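Local coordinates for protein O-succinylhomoserine sulfhydrylase (Mycobacterium tuberculosis, PDB 3NDN) that probably makes L-homocysteine from O-succinyl-L-homoserine and hydrogen sulfide with the help of pyridoxal 5'-phosphate, a step of methionine biosynthesis, at residues Ser52-Gly57 / Asp71-Ser76; Tyr78-Val83 / Met262-Ala267. One frame throughout, in Å; residues are numbered along the deposited sequence.

How the contacts relate
Contact 1 comes first along the chain and closes before contact 2 opens, yet their centres are only about 13 Å apart, on the same side of the chain's centre. Contact 1 joins the loops before and after helix 59-66; the second of these loops runs on into helix 81-94, whose start meets helix 264-273 in contact 2. Tyr54 and Tyr73 bridge the two: Tyr54 OH lies 3.4 Å from Pro81 CD and packs on Asn80 as well, and Tyr73 CE1 packs against Asn80 N. Both contacts also touch the second subunit: the arm that contains contact 1 reaches that subunit's cofactor, and contact 2 joins the start of helix 81-94 to a helix at the interface.

Contact 1: Ser52-Gly57 / Asp71-Ser76; sequences SGYVYG and DHYVYS
Tyr73 sets its CB squarely over one face of the Tyr54 ring, a CH-pi contact 3.6 Å from the centroid and almost on the ring normal. Beyond CB the two rings slide apart and barely overlap, their planes 29° from parallel. With CG anti to its own carbonyl carbon (chi1 -54°), Tyr54 swings its ring toward the 71-76 segment, and its OH lies 3.0 Å from Ser76 OG, an atom hydrogen-bonded to Thr51 O and Asn80 ND2.

Farther along, Tyr56 lays CD1 over the rim of one face of the His72 imidazole, the rings inclined at 46°. His72 ND1 bonds to Tyr73 O in the imidazole plane, which fixes the ring's rotation, and NE2 is held by Glu42 of the third subunit. The segments run roughly antiparallel, as irregular loops flanking helix 59-66, in the N-terminal arm that trans-sulfuration enzymes extend onto a neighbouring subunit. There Tyr75 OH bonds to the pyridoxal-phosphate lysine of the second subunit, while Tyr75 CD2 comes to 3.3 Å from Ser52 O. That same carbonyl takes a nearly straight bond from Ser76 N, and a water receiving a weak bond from Tyr54 N donates to Val74 O.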
loop_
_atom_site.group_PDB
_atom_site.type_symbol
_atom_site.label_atom_id
_atom_site.label_comp_id
_atom_site.label_asym_id
_atom_site.label_seq_id
_atom_site.Cartn_x
_atom_site.Cartn_y
_atom_site.Cartn_z
ATOM N N SER A 52 -14.133 -1.490 5.010
ATOM C CA SER A 52 -15.410 -1.199 4.345
ATOM C C SER A 52 -16.547 -0.868 5.335
ATOM O O SER A 52 -17.420 -0.044 5.016
ATOM C CB SER A 52 -15.821 -2.338 3.387
ATOM O OG SER A 52 -15.931 -3.588 4.069
ATOM N N GLY A 53 -16.531 -1.506 6.514
ATOM C CA GLY A 53 -17.586 -1.354 7.546
ATOM C C GLY A 53 -17.093 -0.816 8.881
ATOM O O GLY A 53 -15.879 -0.630 9.061
ATOM N N TYR A 54 -18.034 -0.594 9.824
ATOM C CA TYR A 54 -17.769 -0.039 11.164
ATOM C C TYR A 54 -18.605 -0.823 12.206
ATOM O O TYR A 54 -19.567 -1.516 11.846
ATOM C CB TYR A 54 -18.063 1.489 11.222
ATOM C CG TYR A 54 -17.296 2.222 10.119
ATOM C CD1 TYR A 54 -16.036 2.782 10.369
ATOM C CD2 TYR A 54 -17.786 2.255 8.818
ATOM C CE1 TYR A 54 -15.288 3.386 9.325
ATOM C CE2 TYR A 54 -17.047 2.847 7.767
ATOM C CZ TYR A 54 -15.802 3.425 8.045
ATOM O OH TYR A 54 -15.067 4.010 7.016
ATOM N N VAL A 55 -18.219 -0.733 13.471
ATOM C CA VAL A 55 -18.951 -1.403 14.559
ATOM C C VAL A 55 -19.602 -0.383 15.512
ATOM O O VAL A 55 -19.221 0.802 15.519
ATOM C CB VAL A 55 -18.028 -2.395 15.337
ATOM C CG1 VAL A 55 -17.477 -3.470 14.390
ATOM C CG2 VAL A 55 -16.874 -1.649 16.053
ATOM N N TYR A 56 -20.570 -0.832 16.323
ATOM C CA TYR A 56 -21.295 0.059 17.240
ATOM C C TYR A 56 -21.317 -0.520 18.658
ATOM O O TYR A 56 -21.378 -1.737 18.828
ATOM C CB TYR A 56 -22.744 0.293 16.752
ATOM C CG TYR A 56 -22.852 0.572 15.269
ATOM C CD1 TYR A 56 -22.543 1.837 14.753
ATOM C CD2 TYR A 56 -23.225 -0.433 14.372
ATOM C CE1 TYR A 56 -22.604 2.101 13.394
ATOM C CE2 TYR A 56 -23.293 -0.177 12.995
ATOM C CZ TYR A 56 -22.990 1.091 12.514
ATOM O OH TYR A 56 -23.035 1.366 11.154
ATOM N N GLY A 57 -21.242 0.358 19.661
ATOM C CA GLY A 57 -21.272 -0.038 21.077
ATOM C C GLY A 57 -22.563 -0.684 21.571
ATOM O O GLY A 57 -22.547 -1.437 22.550
ATOM N N ASP A 71 -23.060 11.396 13.834
ATOM C CA ASP A 71 -22.139 11.436 12.689
ATOM C C ASP A 71 -21.127 10.255 12.605
ATOM O O ASP A 71 -20.176 10.288 11.816
ATOM C CB ASP A 71 -21.462 12.812 12.550
ATOM C CG ASP A 71 -20.358 13.046 13.572
ATOM O OD1 ASP A 71 -20.262 12.291 14.562
ATOM O OD2 ASP A 71 -19.580 14.007 13.384
ATOM N N HIS A 72 -21.362 9.224 13.416
ATOM C CA HIS A 72 -20.656 7.927 13.355
ATOM C C HIS A 72 -20.588 7.419 11.905
ATOM O O HIS A 72 -21.564 7.540 11.152
ATOM C CB HIS A 72 -21.443 6.925 14.223
ATOM C CG HIS A 72 -20.672 5.708 14.648
ATOM N ND1 HIS A 72 -20.170 4.787 13.753
ATOM C CD2 HIS A 72 -20.393 5.218 15.885
ATOM C CE1 HIS A 72 -19.576 3.808 14.416
ATOM N NE2 HIS A 72 -19.700 4.044 15.712
ATOM N N TYR A 73 -19.449 6.858 11.501
ATOM C CA TYR A 73 -19.323 6.322 10.138
ATOM C C TYR A 73 -20.166 5.053 9.962
ATOM O O TYR A 73 -20.424 4.344 10.947
ATOM C CB TYR A 73 -17.850 6.077 9.775
ATOM C CG TYR A 73 -17.098 7.350 9.432
ATOM C CD1 TYR A 73 -17.137 7.876 8.133
ATOM C CD2 TYR A 73 -16.345 8.038 10.414
ATOM C CE1 TYR A 73 -16.457 9.050 7.809
ATOM C CE2 TYR A 73 -15.655 9.225 10.096
ATOM C CZ TYR A 73 -15.708 9.717 8.795
ATOM O OH TYR A 73 -15.048 10.876 8.443
ATOM N N VAL A 74 -20.595 4.762 8.727
ATOM C CA VAL A 74 -21.523 3.624 8.475
ATOM C C VAL A 74 -21.026 2.636 7.411
ATOM O O VAL A 74 -21.065 1.423 7.625
ATOM C CB VAL A 74 -22.971 4.123 8.105
ATOM C CG1 VAL A 74 -23.874 2.971 7.667
ATOM C CG2 VAL A 74 -23.596 4.863 9.276
ATOM N N TYR A 75 -20.569 3.138 6.265
ATOM C CA TYR A 75 -20.096 2.272 5.188
ATOM C C TYR A 75 -19.241 3.090 4.227
ATOM O O TYR A 75 -19.623 4.202 3.843
ATOM C CB TYR A 75 -21.282 1.642 4.431
ATOM C CG TYR A 75 -20.918 0.465 3.536
ATOM C CD1 TYR A 75 -20.987 0.574 2.142
ATOM C CD2 TYR A 75 -20.518 -0.761 4.084
ATOM C CE1 TYR A 75 -20.660 -0.515 1.300
ATOM C CE2 TYR A 75 -20.190 -1.861 3.257
ATOM C CZ TYR A 75 -20.257 -1.728 1.872
ATOM O OH TYR A 75 -19.937 -2.798 1.060
ATOM N N SER A 76 -18.098 2.532 3.846
ATOM C CA SER A 76 -17.086 3.253 3.064
ATOM C C SER A 76 -17.454 3.657 1.638
ATOM O O SER A 76 -16.807 4.560 1.080
ATOM C CB SER A 76 -15.740 2.514 3.094
ATOM O OG SER A 76 -15.127 2.646 4.368
HETATM O O HOH W 1 -20.823 -1.190 8.076
#

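Contact 2: Tyr78-Val83 / Met262-Ala267; sequences YGNPTV and MSAFNA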
loop_
_atom_site.group_PDB
_atom_site.type_symbol
_atom_site.label_atom_id
_atom_site.label_comp_id
_atom_site.label_asym_id
_atom_site.label_seq_id
_atom_site.Cartn_x
_atom_site.Cartn_y
_atom_site.Cartn_z
ATOM N N TYR A 78 -19.833 5.462 0.865
ATOM C CA TYR A 78 -20.165 6.892 0.914
ATOM C C TYR A 78 -19.591 7.733 2.056
ATOM O O TYR A 78 -19.886 8.920 2.139
ATOM C CB TYR A 78 -21.665 7.120 0.817
ATOM C CG TYR A 78 -22.470 6.308 1.797
ATOM C CD1 TYR A 78 -22.976 5.055 1.433
ATOM C CD2 TYR A 78 -22.763 6.794 3.066
ATOM C CE1 TYR A 78 -23.731 4.312 2.310
ATOM C CE2 TYR A 78 -23.532 6.043 3.961
ATOM C CZ TYR A 78 -24.009 4.807 3.569
ATOM O OH TYR A 78 -24.762 4.036 4.433
ATOM N N GLY A 79 -18.772 7.137 2.909
ATOM C CA GLY A 79 -18.007 7.915 3.906
ATOM C C GLY A 79 -16.929 7.072 4.570
ATOM O O GLY A 79 -17.203 5.953 4.999
ATOM N N ASN A 80 -15.718 7.626 4.670
ATOM C CA ASN A 80 -14.538 6.958 5.272
ATOM C C ASN A 80 -13.604 8.034 5.897
ATOM O O ASN A 80 -13.431 9.112 5.314
ATOM C CB ASN A 80 -13.821 6.119 4.191
ATOM C CG ASN A 80 -12.442 5.588 4.642
ATOM O OD1 ASN A 80 -11.463 6.332 4.666
ATOM N ND2 ASN A 80 -12.369 4.281 4.967
ATOM N N PRO A 81 -12.994 7.760 7.069
ATOM C CA PRO A 81 -12.177 8.837 7.689
ATOM C C PRO A 81 -10.959 9.356 6.881
ATOM O O PRO A 81 -10.679 10.564 6.920
ATOM C CB PRO A 81 -11.750 8.244 9.031
ATOM C CG PRO A 81 -12.127 6.788 8.993
ATOM C CD PRO A 81 -13.244 6.653 8.013
ATOM N N THR A 82 -10.238 8.466 6.191
ATOM C CA THR A 82 -9.138 8.885 5.297
ATOM C C THR A 82 -9.652 9.675 4.071
ATOM O O THR A 82 -9.076 10.716 3.686
ATOM C CB THR A 82 -8.281 7.654 4.876
ATOM O OG1 THR A 82 -7.849 6.959 6.049
ATOM C CG2 THR A 82 -7.071 8.046 4.042
ATOM N N VAL A 83 -10.713 9.170 3.428
ATOM C CA VAL A 83 -11.368 9.911 2.360
ATOM C C VAL A 83 -11.818 11.326 2.814
ATOM O O VAL A 83 -11.683 12.290 2.059
ATOM C CB VAL A 83 -12.535 9.084 1.711
ATOM C CG1 VAL A 83 -13.275 9.917 0.639
ATOM C CG2 VAL A 83 -11.980 7.815 1.070
ATOM N N MET A 262 -14.157 6.475 -4.285
ATOM C CA MET A 262 -12.701 6.575 -4.122
ATOM C C MET A 262 -12.183 5.552 -3.091
ATOM O O MET A 262 -12.763 5.364 -2.001
ATOM C CB MET A 262 -12.266 8.019 -3.757
ATOM C CG MET A 262 -10.747 8.171 -3.549
ATOM S SD MET A 262 -10.155 9.807 -3.069
ATOM C CE MET A 262 -10.083 10.652 -4.653
ATOM N N SER A 263 -11.103 4.865 -3.448
ATOM C CA SER A 263 -10.476 3.911 -2.545
ATOM C C SER A 263 -9.720 4.679 -1.433
ATOM O O SER A 263 -9.101 5.693 -1.701
ATOM C CB SER A 263 -9.522 3.013 -3.325
ATOM O OG SER A 263 -8.603 2.381 -2.455
ATOM N N ALA A 264 -9.798 4.207 -0.192
ATOM C CA ALA A 264 -9.025 4.825 0.905
ATOM C C ALA A 264 -7.502 4.829 0.680
ATOM O O ALA A 264 -6.801 5.728 1.192
ATOM C CB ALA A 264 -9.388 4.155 2.278
ATOM N N PHE A 265 -6.975 3.837 -0.054
ATOM C CA PHE A 265 -5.539 3.822 -0.391
ATOM C C PHE A 265 -5.230 5.012 -1.336
ATOM O O PHE A 265 -4.304 5.789 -1.093
ATOM C CB PHE A 265 -5.094 2.489 -1.046
ATOM C CG PHE A 265 -3.650 2.485 -1.494
ATOM C CD1 PHE A 265 -2.636 2.127 -0.605
ATOM C CD2 PHE A 265 -3.296 2.891 -2.794
ATOM C CE1 PHE A 265 -1.293 2.141 -1.002
ATOM C CE2 PHE A 265 -1.981 2.907 -3.200
ATOM C CZ PHE A 265 -0.958 2.543 -2.304
ATOM N N ASN A 266 -6.035 5.165 -2.384
ATOM C CA ASN A 266 -5.867 6.278 -3.338
ATOM C C ASN A 266 -6.002 7.637 -2.615
ATOM O O ASN A 266 -5.274 8.578 -2.914
ATOM C CB ASN A 266 -6.885 6.187 -4.498
ATOM C CG ASN A 266 -6.608 5.017 -5.445
ATOM O OD1 ASN A 266 -6.126 3.948 -5.030
ATOM N ND2 ASN A 266 -6.919 5.211 -6.723
ATOM N N ALA A 267 -6.925 7.713 -1.656
ATOM C CA ALA A 267 -7.171 8.945 -0.887
ATOM C C ALA A 267 -5.910 9.363 -0.111
ATOM O O ALA A 267 -5.587 10.550 -0.035
ATOM C CB ALA A 267 -8.363 8.749 0.088
#
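Val83 and Ala267 make the apolar centre of this contact, with Val83 CG2 lying 3.9 Å from Ala267 CB. The valine's CG1 is anti to the backbone N (chi1 177°), which leaves CG2 as the branch that faces the other segment. Besides the alanine methyl it meets the Ala264 CA, and Val83 CG2 is 4.0 Å from Met262 O. The short side chains of Ala264 and Ala267 let the two backbones come close, with the CA atoms of Val83 and Ala267 5.4 Å apart.

Methyl groups also rest on polar atoms. Thr82 presents CG2 to Ala264 O at 3.7 Å, while its OG1 is engaged with Tyr49 N and Ala47 O. On the other segment, Ala264 CB packs against the carboxamide of Asn80, 3.8 Å from Asn80 OD1 and a little farther from ND2.

No hydrogen bond crosses between the segments; those present instead shape the two helix starts. Asn80 is the N-cap of helix 81-94: its OD1 accepts from Val83 N at 3.2 Å, in the carbonyl plane on a lone pair, and more weakly from Thr82 N over a bond bent to 122°. Its ND2 reaches back to Tyr49 O and to Ser76 OG, so both ends of the amide are gripped and its rotation is fixed. Ser263 is the N-cap of helix 264-273, its OG accepting from Phe265 N. OG also bonds to Asn266 of the second subunit, and Phe265 stacks on Phe265 of that subunit.

Around this junction of two helix N-termini, Val83 and Met262 both lean on Ala101 of strand 98-102, the outermost strand, within this chain, of the seven-stranded sheet, and Thr82 and Met262 also touch Leu271 and Leu270, respectively, farther along helix 264-273.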